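Local coordinates for protein esterase D (PDB 3DLT) that probably hydrolyses carboxylic esters, as an alpha/beta-hydrolase with a serine nucleophile, at residues A[28-33]-A[98-103]; A[132-137]-A[195-200]. All coordinates share one frame; numbering follows the deposited sequence.

Contact 1: A[28-33]-A[98-103]. With BUA (butanoic acid), chain B.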
loop_
_atom_site.group_PDB
_atom_site.type_symbol
_atom_site.label_atom_id
_atom_site.label_comp_id
_atom_site.label_asym_id
_atom_site.label_seq_id
_atom_site.Cartn_x
_atom_site.Cartn_y
_atom_site.Cartn_z
ATOM N N LEU A 28 3.517 0.784 3.420
ATOM C CA LEU A 28 3.885 0.106 2.169
ATOM C C LEU A 28 3.202 0.746 0.965
ATOM O O LEU A 28 1.985 0.876 0.921
ATOM C CB LEU A 28 3.501 -1.369 2.233
ATOM C CG LEU A 28 3.979 -2.157 3.449
ATOM C CD1 LEU A 28 3.415 -3.578 3.407
ATOM C CD2 LEU A 28 5.483 -2.180 3.567
ATOM N N HIS A 29 3.993 1.115 -0.041
ATOM C CA HIS A 29 3.539 2.085 -1.020
ATOM C C HIS A 29 2.709 1.463 -2.149
ATOM O O HIS A 29 2.397 0.263 -2.131
ATOM C CB HIS A 29 4.698 2.933 -1.527
ATOM C CG HIS A 29 5.710 2.202 -2.367
ATOM N ND1 HIS A 29 5.415 1.648 -3.596
ATOM C CD2 HIS A 29 7.037 1.996 -2.171
ATOM C CE1 HIS A 29 6.507 1.104 -4.103
ATOM N NE2 HIS A 29 7.512 1.323 -3.274
ATOM N N ALA A 30 2.337 2.293 -3.120
ATOM C CA ALA A 30 1.484 1.865 -4.217
ATOM C C ALA A 30 2.299 1.171 -5.335
ATOM O O ALA A 30 3.516 1.354 -5.454
ATOM C CB ALA A 30 0.738 3.053 -4.774
ATOM N N TYR A 31 1.600 0.386 -6.149
ATOM C CA TYR A 31 2.133 -0.154 -7.397
ATOM C C TYR A 31 2.382 1.011 -8.339
ATOM O O TYR A 31 1.505 1.872 -8.536
ATOM C CB TYR A 31 1.097 -1.108 -7.991
ATOM C CG TYR A 31 1.502 -1.853 -9.230
ATOM C CD1 TYR A 31 2.699 -2.531 -9.294
ATOM C CD2 TYR A 31 0.656 -1.912 -10.317
ATOM C CE1 TYR A 31 3.057 -3.226 -10.423
ATOM C CE2 TYR A 31 0.996 -2.634 -11.445
ATOM C CZ TYR A 31 2.191 -3.280 -11.498
ATOM O OH TYR A 31 2.488 -3.997 -12.634
ATOM N N THR A 32 3.583 1.043 -8.906
ATOM C CA THR A 32 4.113 2.188 -9.676
ATOM C C THR A 32 4.380 3.409 -8.830
ATOM O O THR A 32 4.788 4.464 -9.352
ATOM C CB THR A 32 3.230 2.618 -10.888
ATOM O OG1 THR A 32 2.129 3.404 -10.430
ATOM C CG2 THR A 32 2.749 1.430 -11.733
ATOM N N GLY A 33 4.169 3.282 -7.515
ATOM C CA GLY A 33 4.482 4.332 -6.604
ATOM C C GLY A 33 5.886 4.245 -6.076
ATOM O O GLY A 33 6.763 3.620 -6.687
ATOM N N PHE A 98 0.281 -0.457 7.474
ATOM C CA PHE A 98 -0.681 -0.027 6.489
ATOM C C PHE A 98 -0.064 0.047 5.119
ATOM O O PHE A 98 1.143 0.130 4.966
ATOM C CB PHE A 98 -1.193 1.372 6.802
ATOM C CG PHE A 98 -1.663 1.545 8.201
ATOM C CD1 PHE A 98 -2.961 1.241 8.546
ATOM C CD2 PHE A 98 -0.802 2.029 9.167
ATOM C CE1 PHE A 98 -3.393 1.418 9.845
ATOM C CE2 PHE A 98 -1.216 2.214 10.466
ATOM C CZ PHE A 98 -2.507 1.901 10.816
ATOM N N GLY A 99 -0.915 0.064 4.119
ATOM C CA GLY A 99 -0.455 0.247 2.752
ATOM C C GLY A 99 -1.567 0.690 1.844
ATOM O O GLY A 99 -2.727 0.697 2.220
ATOM N N LEU A 100 -1.182 1.101 0.633
ATOM C CA LEU A 100 -2.114 1.517 -0.410
ATOM C C LEU A 100 -2.666 0.243 -1.042
ATOM O O LEU A 100 -2.862 -0.714 -0.298
ATOM C CB LEU A 100 -1.405 2.505 -1.355
ATOM C CG LEU A 100 -1.462 3.935 -0.849
ATOM C CD1 LEU A 100 -0.371 4.833 -1.551
ATOM C CD2 LEU A 100 -2.927 4.492 -1.035
ATOM N N SER A 101 -2.972 0.163 -2.333
ATOM C CA SER A 101 -3.601 -1.054 -2.812
ATOM C C SER A 101 -2.634 -2.211 -2.765
ATOM O O SER A 101 -2.895 -3.195 -2.083
ATOM C CB SER A 101 -4.166 -0.939 -4.230
ATOM O OG SER A 101 -5.247 -0.051 -4.317
ATOM N N LEU A 102 -1.519 -2.092 -3.500
ATOM C CA LEU A 102 -0.452 -3.103 -3.482
ATOM C C LEU A 102 0.084 -3.320 -2.087
ATOM O O LEU A 102 0.006 -4.424 -1.519
ATOM C CB LEU A 102 0.729 -2.693 -4.390
ATOM C CG LEU A 102 1.793 -3.804 -4.541
ATOM C CD1 LEU A 102 1.178 -5.000 -5.259
ATOM C CD2 LEU A 102 3.079 -3.307 -5.244
ATOM N N GLY A 103 0.658 -2.262 -1.534
ATOM C CA GLY A 103 1.180 -2.311 -0.196
ATOM C C GLY A 103 0.158 -2.913 0.733
ATOM O O GLY A 103 0.539 -3.631 1.621
HETATM C C1 BUA B . -3.947 0.604 -7.863
HETATM C C2 BUA B . -2.445 0.692 -7.946
HETATM C C3 BUA B . -1.882 1.770 -7.015
HETATM C C4 BUA B . -1.810 1.226 -5.596
HETATM O O1 BUA B . -1.128 0.218 -5.389
HETATM O O2 BUA B . -2.425 1.800 -4.683
#
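Leu28 N donates to Phe98 O at 2.9 Å, and Leu28 O takes the N-H of Leu100, so the parallel bridge between Leu28 and Gly99 is tied on both sides. The Leu100 N-H meets Leu28 O almost head-on (C=O...N 176°). From the first turn of helix 101-113, Gly103 N reaches His29 O in a weak, bent bond. Gly103 CA lies 3.5 Å from Leu28 CB, a tight fit, and a CB on it would run into Leu28 O. Ala30 O is gripped twice, by His29 ND1 at 2.7 Å and by Gly33 N, which closes a type II turn, the two donors coming from opposite faces of its plane. Butanoic acid of chain B joins the segments in what is consistent with an oxyanion hole: its O1 accepts from Tyr31 N (2.8 Å) and Leu102 N (3.0 Å), its O2 from Ser101 N. His226 NE2 also bonds to this ligand. Ser101, the predicted nucleophile, stands at the nucleophile elbow between strand 94-99 and helix 101-113, its OG bonded to Ser125 O. A chi1 of -175° swings the Tyr31 ring out toward helix 155-178, where its hydroxyl bonds to Gln165 NE2. That helix packs on Tyr31 and Leu102, while Trp77 of helix 74-89 touches both.

Contact 2: A[132-137]-A[195-200]; sequences HHLVPG and DELVDG. With BUA (butanoic acid), chain C; BUA (butanoic acid), chain B.
His133 N donates to Leu197 O at 3.0 Å, the hydrogen bond that joins the N-terminal side of helix 134-149 to the loop carrying Asp195, the predicted charge-relay acid of this alpha/beta-hydrolase fold. The donor lies 33° off the carbonyl plane, and His132 and Val198 form a single backbone bridge beside it. Within the loop, an Asx turn to Leu197 N, extended to an Asx motif by Val198 N, holds Asp195 OD1: the first donor comes nearly along the C-O axis, the second from well above the carboxylate plane. OD2 is held by His226 and Gln191.

Apolar contact centres on Leu134, whose CD2 rests 3.8 Å from Leu197 CB and 3.4 Å from C1 of butanoic acid of chain B. Val198 CG1 approaches the same methyl end of the ligand. Leu197 CD2 comes to 4.3 Å from Gly137 CA, where a side chain would clash.

A second butanoic acid, of chain C, binds to 132-137. Its O2 accepts from Leu134 N at 2.7 Å. The same oxygen accepts from His132 ND1, at a separation so short that its exact length is doubtful, and O1 accepts from Val135 N; the helix N-terminus probably favours the carboxylate. With CG between its backbone N and carbonyl carbon (chi1 49°), His132 brings ND1 to this ligand while NE2 bonds to Asp170 OD1. Losing the ring to an alanine here is likely to leave Asp170 OD1 without this donor and the carboxylate without its side-chain grip.

A water bridges His133 and Glu196: its oxygen lies in the ring plane, 2.6 Å from His133 ND1, and it donates to Glu196 O.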
loop_
_atom_site.group_PDB
_atom_site.type_symbol
_atom_site.label_atom_id
_atom_site.label_comp_id
_atom_site.label_asym_id
_atom_site.label_seq_id
_atom_site.Cartn_x
_atom_site.Cartn_y
_atom_site.Cartn_z
ATOM N N HIS A 132 -10.140 -4.162 -11.471
ATOM C CA HIS A 132 -9.271 -3.011 -11.614
ATOM C C HIS A 132 -9.069 -2.554 -13.054
ATOM O O HIS A 132 -9.234 -3.335 -14.001
ATOM C CB HIS A 132 -7.918 -3.282 -10.941
ATOM C CG HIS A 132 -7.282 -4.593 -11.308
ATOM N ND1 HIS A 132 -6.735 -4.836 -12.546
ATOM C CD2 HIS A 132 -7.081 -5.722 -10.587
ATOM C CE1 HIS A 132 -6.234 -6.057 -12.578
ATOM N NE2 HIS A 132 -6.421 -6.618 -11.396
ATOM N N HIS A 133 -8.731 -1.271 -13.185
ATOM C CA HIS A 133 -8.376 -0.652 -14.462
ATOM C C HIS A 133 -7.023 -0.016 -14.310
ATOM O O HIS A 133 -6.899 1.209 -14.274
ATOM C CB HIS A 133 -9.392 0.422 -14.885
ATOM C CG HIS A 133 -10.746 -0.119 -15.232
ATOM N ND1 HIS A 133 -11.904 0.613 -15.071
ATOM C CD2 HIS A 133 -11.129 -1.328 -15.715
ATOM C CE1 HIS A 133 -12.941 -0.118 -15.449
ATOM N NE2 HIS A 133 -12.498 -1.303 -15.838
ATOM N N LEU A 134 -6.008 -0.864 -14.244
ATOM C CA LEU A 134 -4.644 -0.429 -13.981
ATOM C C LEU A 134 -3.843 -0.246 -15.238
ATOM O O LEU A 134 -2.906 0.537 -15.249
ATOM C CB LEU A 134 -3.933 -1.440 -13.077
ATOM C CG LEU A 134 -4.577 -1.596 -11.692
ATOM C CD1 LEU A 134 -3.766 -2.522 -10.821
ATOM C CD2 LEU A 134 -4.763 -0.246 -11.015
ATOM N N VAL A 135 -4.203 -0.972 -16.293
ATOM C CA VAL A 135 -3.421 -0.957 -17.521
ATOM C C VAL A 135 -3.367 0.448 -18.099
ATOM O O VAL A 135 -2.279 0.966 -18.319
ATOM C CB VAL A 135 -3.935 -1.987 -18.528
ATOM C CG1 VAL A 135 -3.277 -1.798 -19.892
ATOM C CG2 VAL A 135 -3.680 -3.381 -17.983
ATOM N N PRO A 136 -4.522 1.082 -18.335
ATOM C CA PRO A 136 -4.470 2.514 -18.703
ATOM C C PRO A 136 -3.613 3.426 -17.791
ATOM O O PRO A 136 -2.794 4.223 -18.301
ATOM C CB PRO A 136 -5.947 2.949 -18.670
ATOM C CG PRO A 136 -6.740 1.753 -18.242
ATOM C CD PRO A 136 -5.894 0.547 -18.391
ATOM N N GLY A 137 -3.823 3.340 -16.476
ATOM C CA GLY A 137 -2.991 4.054 -15.503
ATOM C C GLY A 137 -1.505 3.736 -15.645
ATOM O O GLY A 137 -0.676 4.643 -15.770
ATOM N N ASP A 195 -12.434 6.698 -7.215
ATOM C CA ASP A 195 -11.293 5.861 -7.585
ATOM C C ASP A 195 -11.520 5.214 -8.933
ATOM O O ASP A 195 -12.463 4.447 -9.103
ATOM C CB ASP A 195 -11.110 4.738 -6.558
ATOM C CG ASP A 195 -9.750 4.094 -6.628
ATOM O OD1 ASP A 195 -9.207 3.901 -7.734
ATOM O OD2 ASP A 195 -9.220 3.766 -5.557
ATOM N N GLU A 196 -10.615 5.477 -9.862
ATOM C CA GLU A 196 -10.716 4.955 -11.196
ATOM C C GLU A 196 -9.846 3.715 -11.387
ATOM O O GLU A 196 -9.997 3.002 -12.387
ATOM C CB GLU A 196 -10.306 6.040 -12.195
ATOM C CG GLU A 196 -11.288 7.218 -12.204
ATOM C CD GLU A 196 -10.935 8.274 -13.265
ATOM O OE1 GLU A 196 -10.497 7.881 -14.369
ATOM O OE2 GLU A 196 -11.073 9.493 -12.982
ATOM N N LEU A 197 -8.963 3.442 -10.423
ATOM C CA LEU A 197 -7.968 2.421 -10.573
ATOM C C LEU A 197 -8.437 1.120 -10.010
ATOM O O LEU A 197 -8.209 0.086 -10.614
ATOM C CB LEU A 197 -6.650 2.842 -9.914
ATOM C CG LEU A 197 -5.935 4.006 -10.615
ATOM C CD1 LEU A 197 -4.675 4.405 -9.836
ATOM C CD2 LEU A 197 -5.605 3.637 -12.061
ATOM N N VAL A 198 -9.059 1.136 -8.837
ATOM C CA VAL A 198 -9.622 -0.097 -8.292
ATOM C C VAL A 198 -11.081 0.126 -7.944
ATOM O O VAL A 198 -11.520 1.256 -7.745
ATOM C CB VAL A 198 -8.839 -0.634 -7.068
ATOM C CG1 VAL A 198 -7.400 -0.984 -7.466
ATOM C CG2 VAL A 198 -8.878 0.350 -5.897
ATOM N N ASP A 199 -11.827 -0.968 -7.900
ATOM C CA ASP A 199 -13.247 -0.933 -7.652
ATOM C C ASP A 199 -13.477 -0.746 -6.156
ATOM O O ASP A 199 -13.305 -1.673 -5.372
ATOM C CB ASP A 199 -13.874 -2.248 -8.104
ATOM C CG ASP A 199 -15.391 -2.277 -7.922
ATOM O OD1 ASP A 199 -15.959 -1.352 -7.286
ATOM O OD2 ASP A 199 -16.013 -3.231 -8.429
ATOM N N GLY A 200 -13.889 0.448 -5.764
ATOM C CA GLY A 200 -14.016 0.761 -4.343
ATOM C C GLY A 200 -14.985 -0.093 -3.536
ATOM O O GLY A 200 -14.931 -0.099 -2.304
HETATM C C1 BUA C . -6.431 -7.193 -17.073
HETATM C C2 BUA C . -6.521 -5.696 -17.219
HETATM C C3 BUA C . -7.236 -5.086 -16.029
HETATM C C4 BUA C . -6.622 -3.752 -15.690
HETATM O O1 BUA C . -6.638 -2.856 -16.552
HETATM O O2 BUA C . -6.132 -3.581 -14.554
HETATM C C1 BUA B . -3.947 0.604 -7.863
HETATM C C2 BUA B . -2.445 0.692 -7.946
HETATM C C3 BUA B . -1.882 1.770 -7.015
HETATM C C4 BUA B . -1.810 1.226 -5.596
HETATM O O1 BUA B . -1.128 0.218 -5.389
HETATM O O2 BUA B . -2.425 1.800 -4.683
HETATM O O HOH W 1 -11.756 3.171 -14.475
#

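In the fold
Contact 1 is wholly buried near the centre of the chain and joins the loop after strand 23-28 to the turn from strand 94-99 into helix 101-113; contact 2, about 14 Å away between centres, is partly buried and joins a helix to a loop. Three backbone bonds, one of them weak, cross the first; one direct bond and a water bridge cross the second, which also binds a second butanoic acid. Butanoic acid of chain B links them: 28-33 and 98-103 hold its carboxylate, and 132-137 and 195-200 meet its alkyl end. Ser101 OG packs 3.9 Å from Val198 CG1. His226, the predicted relay histidine, bonds to Asp195 through ND1 and to that ligand through NE2, and touches Ser101.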